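Local coordinates for protein putative chorismate mutase (Yersinia pestis biovar Microtus str. 91001, PDB 2GBB) that catalyses the Claisen rearrangement of chorismate to prephenate as a secreted, all-helical chorismate mutase and may play some role in pathogenicity, at residues P120-T132 against A141-V153. Sequence-based numbering, arbitrary orientation.
Sequences PAEMGDKAHFINT and ADVEAIFSTFNQV. With SO4 (sulfate ion), chain H.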
loop_
_atom_site.group_PDB
_atom_site.type_symbol
_atom_site.label_atom_id
_atom_site.label_comp_id
_atom_site.label_asym_id
_atom_site.label_seq_id
_atom_site.Cartn_x
_atom_site.Cartn_y
_atom_site.Cartn_z
ATOM N N PRO A 120 3.735 34.038 -11.951
ATOM C CA PRO A 120 3.131 32.869 -11.282
ATOM C C PRO A 120 1.669 32.673 -11.730
ATOM O O PRO A 120 1.016 31.712 -11.321
ATOM C CB PRO A 120 3.217 33.220 -9.784
ATOM C CG PRO A 120 4.170 34.431 -9.705
ATOM C CD PRO A 120 3.993 35.148 -11.011
ATOM N N ALA A 121 1.181 33.591 -12.566
ATOM C CA ALA A 121 -0.113 33.473 -13.245
ATOM C C ALA A 121 -0.020 32.644 -14.533
ATOM O O ALA A 121 -0.973 31.962 -14.905
ATOM C CB ALA A 121 -0.683 34.861 -13.548
ATOM N N GLU A 122 1.121 32.696 -15.215
ATOM C CA GLU A 122 1.302 31.900 -16.431
ATOM C C GLU A 122 1.592 30.441 -16.078
ATOM O O GLU A 122 1.439 29.537 -16.913
ATOM C CB GLU A 122 2.436 32.454 -17.295
ATOM C CG GLU A 122 2.158 33.760 -18.017
ATOM C CD GLU A 122 3.453 34.425 -18.483
ATOM O OE1 GLU A 122 4.139 35.039 -17.633
ATOM O OE2 GLU A 122 3.789 34.319 -19.690
HETATM N N MSE A 123 2.010 30.211 -14.838
HETATM C CA MSE A 123 2.402 28.872 -14.412
HETATM C C MSE A 123 1.195 28.063 -13.955
HETATM O O MSE A 123 0.120 28.625 -13.712
HETATM C CB MSE A 123 3.469 28.929 -13.314
HETATM C CG MSE A 123 4.802 29.530 -13.761
HETATM SE SE MSE A 123 6.033 29.797 -12.261
HETATM C CE MSE A 123 6.650 27.902 -12.004
ATOM N N GLY A 124 1.384 26.747 -13.841
ATOM C CA GLY A 124 0.311 25.821 -13.497
ATOM C C GLY A 124 -0.389 26.222 -12.214
ATOM O O GLY A 124 0.265 26.608 -11.235
ATOM N N ASP A 125 -1.721 26.167 -12.248
ATOM C CA ASP A 125 -2.546 26.345 -11.057
ATOM C C ASP A 125 -3.100 25.013 -10.532
ATOM O O ASP A 125 -2.940 23.955 -11.160
ATOM C CB ASP A 125 -3.664 27.378 -11.281
ATOM C CG ASP A 125 -4.888 26.790 -11.945
ATOM O OD1 ASP A 125 -4.785 26.248 -13.076
ATOM O OD2 ASP A 125 -5.969 26.891 -11.332
ATOM N N LYS A 126 -3.747 25.088 -9.369
ATOM C CA LYS A 126 -4.158 23.913 -8.611
ATOM C C LYS A 126 -4.947 22.930 -9.473
ATOM O O LYS A 126 -4.741 21.732 -9.385
ATOM C CB LYS A 126 -4.928 24.349 -7.363
ATOM C CG LYS A 126 -5.131 23.277 -6.300
ATOM C CD LYS A 126 -5.358 23.943 -4.950
ATOM C CE LYS A 126 -6.304 23.133 -4.077
ATOM N NZ LYS A 126 -5.897 23.188 -2.627
ATOM N N ALA A 127 -5.813 23.460 -10.332
ATOM C CA ALA A 127 -6.709 22.674 -11.183
ATOM C C ALA A 127 -5.991 22.077 -12.380
ATOM O O ALA A 127 -6.330 20.989 -12.843
ATOM C CB ALA A 127 -7.849 23.546 -11.654
ATOM N N HIS A 128 -5.017 22.809 -12.899
ATOM C CA HIS A 128 -4.162 22.287 -13.928
ATOM C C HIS A 128 -3.367 21.068 -13.445
ATOM O O HIS A 128 -3.282 20.075 -14.158
ATOM C CB HIS A 128 -3.215 23.369 -14.451
ATOM C CG HIS A 128 -2.382 22.916 -15.607
ATOM N ND1 HIS A 128 -2.923 22.626 -16.845
ATOM C CD2 HIS A 128 -1.049 22.697 -15.714
ATOM C CE1 HIS A 128 -1.954 22.250 -17.665
ATOM N NE2 HIS A 128 -0.807 22.277 -17.001
ATOM N N PHE A 129 -2.799 21.143 -12.237
ATOM C CA PHE A 129 -2.061 20.016 -11.660
ATOM C C PHE A 129 -2.945 18.786 -11.506
ATOM O O PHE A 129 -2.606 17.693 -11.980
ATOM C CB PHE A 129 -1.436 20.404 -10.309
ATOM C CG PHE A 129 -0.001 20.845 -10.415
ATOM C CD1 PHE A 129 0.363 21.893 -11.254
ATOM C CD2 PHE A 129 0.998 20.219 -9.658
ATOM C CE1 PHE A 129 1.700 22.308 -11.331
ATOM C CE2 PHE A 129 2.337 20.631 -9.746
ATOM C CZ PHE A 129 2.678 21.664 -10.571
ATOM N N ILE A 130 -4.098 18.958 -10.876
ATOM C CA ILE A 130 -5.046 17.840 -10.789
ATOM C C ILE A 130 -5.387 17.197 -12.152
ATOM O O ILE A 130 -5.286 15.976 -12.317
ATOM C CB ILE A 130 -6.338 18.241 -10.046
ATOM C CG1 ILE A 130 -6.012 18.638 -8.596
ATOM C CG2 ILE A 130 -7.406 17.099 -10.159
ATOM C CD1 ILE A 130 -5.637 17.461 -7.696
ATOM N N ASN A 131 -5.765 18.016 -13.124
ATOM C CA ASN A 131 -6.186 17.504 -14.431
ATOM C C ASN A 131 -5.051 16.873 -15.228
ATOM O O ASN A 131 -5.306 16.079 -16.156
ATOM C CB ASN A 131 -6.857 18.620 -15.266
ATOM C CG ASN A 131 -8.172 19.136 -14.639
ATOM O OD1 ASN A 131 -8.796 18.468 -13.788
ATOM N ND2 ASN A 131 -8.592 20.336 -15.060
ATOM N N THR A 132 -3.809 17.218 -14.870
ATOM C CA THR A 132 -2.635 16.808 -15.647
ATOM C C THR A 132 -1.921 15.647 -14.979
ATOM O O THR A 132 -1.400 14.763 -15.644
ATOM C CB THR A 132 -1.605 17.968 -15.814
ATOM O OG1 THR A 132 -2.269 19.128 -16.305
ATOM C CG2 THR A 132 -0.473 17.577 -16.769
ATOM N N ALA A 141 -5.516 14.315 -3.063
ATOM C CA ALA A 141 -4.654 14.681 -1.921
ATOM C C ALA A 141 -3.114 14.480 -2.181
ATOM O O ALA A 141 -2.307 15.322 -1.774
ATOM C CB ALA A 141 -5.104 13.992 -0.609
ATOM N N ASP A 142 -2.728 13.433 -2.896
ATOM C CA ASP A 142 -1.306 13.197 -3.230
ATOM C C ASP A 142 -0.812 14.315 -4.155
ATOM O O ASP A 142 0.295 14.835 -3.983
ATOM C CB ASP A 142 -1.146 11.856 -3.950
ATOM C CG ASP A 142 -1.490 10.637 -3.055
ATOM O OD1 ASP A 142 -1.107 10.648 -1.867
ATOM O OD2 ASP A 142 -2.126 9.671 -3.556
ATOM N N VAL A 143 -1.643 14.675 -5.140
ATOM C CA VAL A 143 -1.260 15.689 -6.117
ATOM C C VAL A 143 -1.253 17.084 -5.516
ATOM O O VAL A 143 -0.401 17.898 -5.846
ATOM C CB VAL A 143 -2.122 15.607 -7.393
ATOM C CG1 VAL A 143 -1.658 16.646 -8.413
ATOM C CG2 VAL A 143 -2.020 14.185 -8.020
ATOM N N GLU A 144 -2.212 17.374 -4.641
ATOM C CA GLU A 144 -2.288 18.685 -3.979
ATOM C C GLU A 144 -1.071 19.004 -3.097
ATOM O O GLU A 144 -0.641 20.155 -3.051
ATOM C CB GLU A 144 -3.586 18.831 -3.192
ATOM C CG GLU A 144 -4.823 18.745 -4.161
ATOM C CD GLU A 144 -6.122 18.467 -3.437
ATOM O OE1 GLU A 144 -6.261 18.960 -2.284
ATOM O OE2 GLU A 144 -6.986 17.747 -4.023
ATOM N N ALA A 145 -0.498 17.978 -2.440
ATOM C CA ALA A 145 0.770 18.132 -1.729
ATOM C C ALA A 145 1.939 18.457 -2.689
ATOM O O ALA A 145 2.858 19.233 -2.372
ATOM C CB ALA A 145 1.054 16.824 -0.854
ATOM N N ILE A 146 1.875 17.919 -3.889
ATOM C CA ILE A 146 2.930 18.177 -4.839
ATOM C C ILE A 146 2.809 19.612 -5.330
ATOM O O ILE A 146 3.832 20.312 -5.481
ATOM C CB ILE A 146 2.866 17.246 -6.028
ATOM C CG1 ILE A 146 3.335 15.854 -5.612
ATOM C CG2 ILE A 146 3.746 17.808 -7.182
ATOM C CD1 ILE A 146 3.166 14.873 -6.679
ATOM N N PHE A 147 1.573 20.035 -5.581
ATOM C CA PHE A 147 1.299 21.412 -6.046
ATOM C C PHE A 147 1.712 22.417 -4.998
ATOM O O PHE A 147 2.292 23.427 -5.299
ATOM C CB PHE A 147 -0.190 21.633 -6.360
ATOM C CG PHE A 147 -0.514 23.061 -6.816
ATOM C CD1 PHE A 147 -0.084 23.523 -8.053
ATOM C CD2 PHE A 147 -1.222 23.930 -5.977
ATOM C CE1 PHE A 147 -0.357 24.839 -8.478
ATOM C CE2 PHE A 147 -1.522 25.253 -6.387
ATOM C CZ PHE A 147 -1.100 25.712 -7.631
ATOM N N SER A 148 1.382 22.170 -3.741
ATOM C CA SER A 148 1.685 23.200 -2.809
ATOM C C SER A 148 3.201 23.350 -2.595
ATOM O O SER A 148 3.689 24.474 -2.401
ATOM C CB SER A 148 0.876 23.041 -1.531
ATOM O OG SER A 148 1.304 21.911 -0.814
ATOM N N THR A 149 3.962 22.250 -2.664
ATOM C CA THR A 149 5.436 22.347 -2.482
ATOM C C THR A 149 6.126 22.927 -3.720
ATOM O O THR A 149 7.169 23.593 -3.649
ATOM C CB THR A 149 6.061 20.963 -2.143
ATOM O OG1 THR A 149 5.574 20.016 -3.081
ATOM C CG2 THR A 149 5.606 20.470 -0.776
ATOM N N PHE A 150 5.570 22.616 -4.868
ATOM C CA PHE A 150 6.038 23.150 -6.143
ATOM C C PHE A 150 6.103 24.693 -6.091
ATOM O O PHE A 150 7.067 25.325 -6.555
ATOM C CB PHE A 150 5.099 22.629 -7.235
ATOM C CG PHE A 150 5.048 23.460 -8.469
ATOM C CD1 PHE A 150 6.001 23.308 -9.470
ATOM C CD2 PHE A 150 3.977 24.361 -8.672
ATOM C CE1 PHE A 150 5.940 24.095 -10.654
ATOM C CE2 PHE A 150 3.899 25.122 -9.843
ATOM C CZ PHE A 150 4.902 24.985 -10.834
ATOM N N ASN A 151 5.085 25.276 -5.477
ATOM C CA ASN A 151 5.019 26.727 -5.298
ATOM C C ASN A 151 5.961 27.289 -4.259
ATOM O O ASN A 151 6.134 28.523 -4.163
ATOM C CB ASN A 151 3.565 27.151 -5.003
ATOM C CG ASN A 151 2.704 27.142 -6.270
ATOM O OD1 ASN A 151 3.156 27.576 -7.330
ATOM N ND2 ASN A 151 1.488 26.629 -6.173
ATOM N N GLN A 152 6.577 26.388 -3.490
ATOM C CA GLN A 152 7.578 26.769 -2.476
ATOM C C GLN A 152 8.974 26.849 -3.087
ATOM O O GLN A 152 9.875 27.431 -2.475
ATOM C CB GLN A 152 7.576 25.783 -1.287
ATOM C CG GLN A 152 6.290 25.806 -0.433
ATOM C CD GLN A 152 5.988 27.170 0.107
ATOM O OE1 GLN A 152 4.865 27.683 -0.039
ATOM N NE2 GLN A 152 6.989 27.794 0.720
ATOM N N VAL A 153 9.153 26.302 -4.293
ATOM C CA VAL A 153 10.468 26.330 -4.927
ATOM C C VAL A 153 10.837 27.751 -5.413
ATOM O O VAL A 153 10.068 28.370 -6.152
ATOM C CB VAL A 153 10.557 25.381 -6.166
ATOM C CG1 VAL A 153 11.956 25.449 -6.796
ATOM C CG2 VAL A 153 10.139 23.942 -5.831
HETATM S S SO4 H . -6.526 22.470 -17.074
HETATM O O1 SO4 H . -6.419 23.790 -16.444
HETATM O O2 SO4 H . -6.120 22.593 -18.483
HETATM O O3 SO4 H . -5.617 21.541 -16.426
HETATM O O4 SO4 H . -7.882 21.938 -16.962
HETATM O O HOH W 1 -2.710 22.139 -3.084
#
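Helix 126-132 lies across helix 141-150 at 135° between their directions, with axes 9.5 Å apart, and K126 faces F147 while I130 faces V143. One knob-into-hole contact joins them in the C-terminal part of the helical bundle: F129 sits among V143, I146, F147 and F150, and F129, F147 and F150 form an aromatic cluster. F147 turns its edge to the face of F129, with ring planes at 68° and F147 CD1 3.6 Å from F129 CG. The tip of F129 meets F150 differently: F129 CZ stands over the centre of the F150 ring, 3.5 Å from F150 CD2. I146 CG2 reaches the edge of the F129 ring. I10 of helix 7-14 touches both F129 and I146, joining the knob to that helix. At one end, the chain of selenomethionine M123 bends at its tip and brings CE within 3.6 Å of F150 CZ; it also packs on helix 93-117. At the other end, I130 CD1 lies against V143 CB and E144 CG.

F147 also packs against the start of helix 126-132. Its CG is anti to the backbone N (chi1 179°), which lays one face of the ring against K126. There K126 CA makes a CH-pi contact over the centre of one face, 3.7 Å from the ring centroid. The charged ends of K126 and E144 come near each other, NZ 4.3 Å from OE1, beyond a salt bridge. D125 caps the helix through a weak bond from H128 N. On the outer side, a sulfate, probably from the crystallisation liquor, accepts from H128 ND1 and N131 ND2. A water links the two segments beside K126: it donates to E144 O at 2.9 Å and accepts a weak bond from K126 NZ.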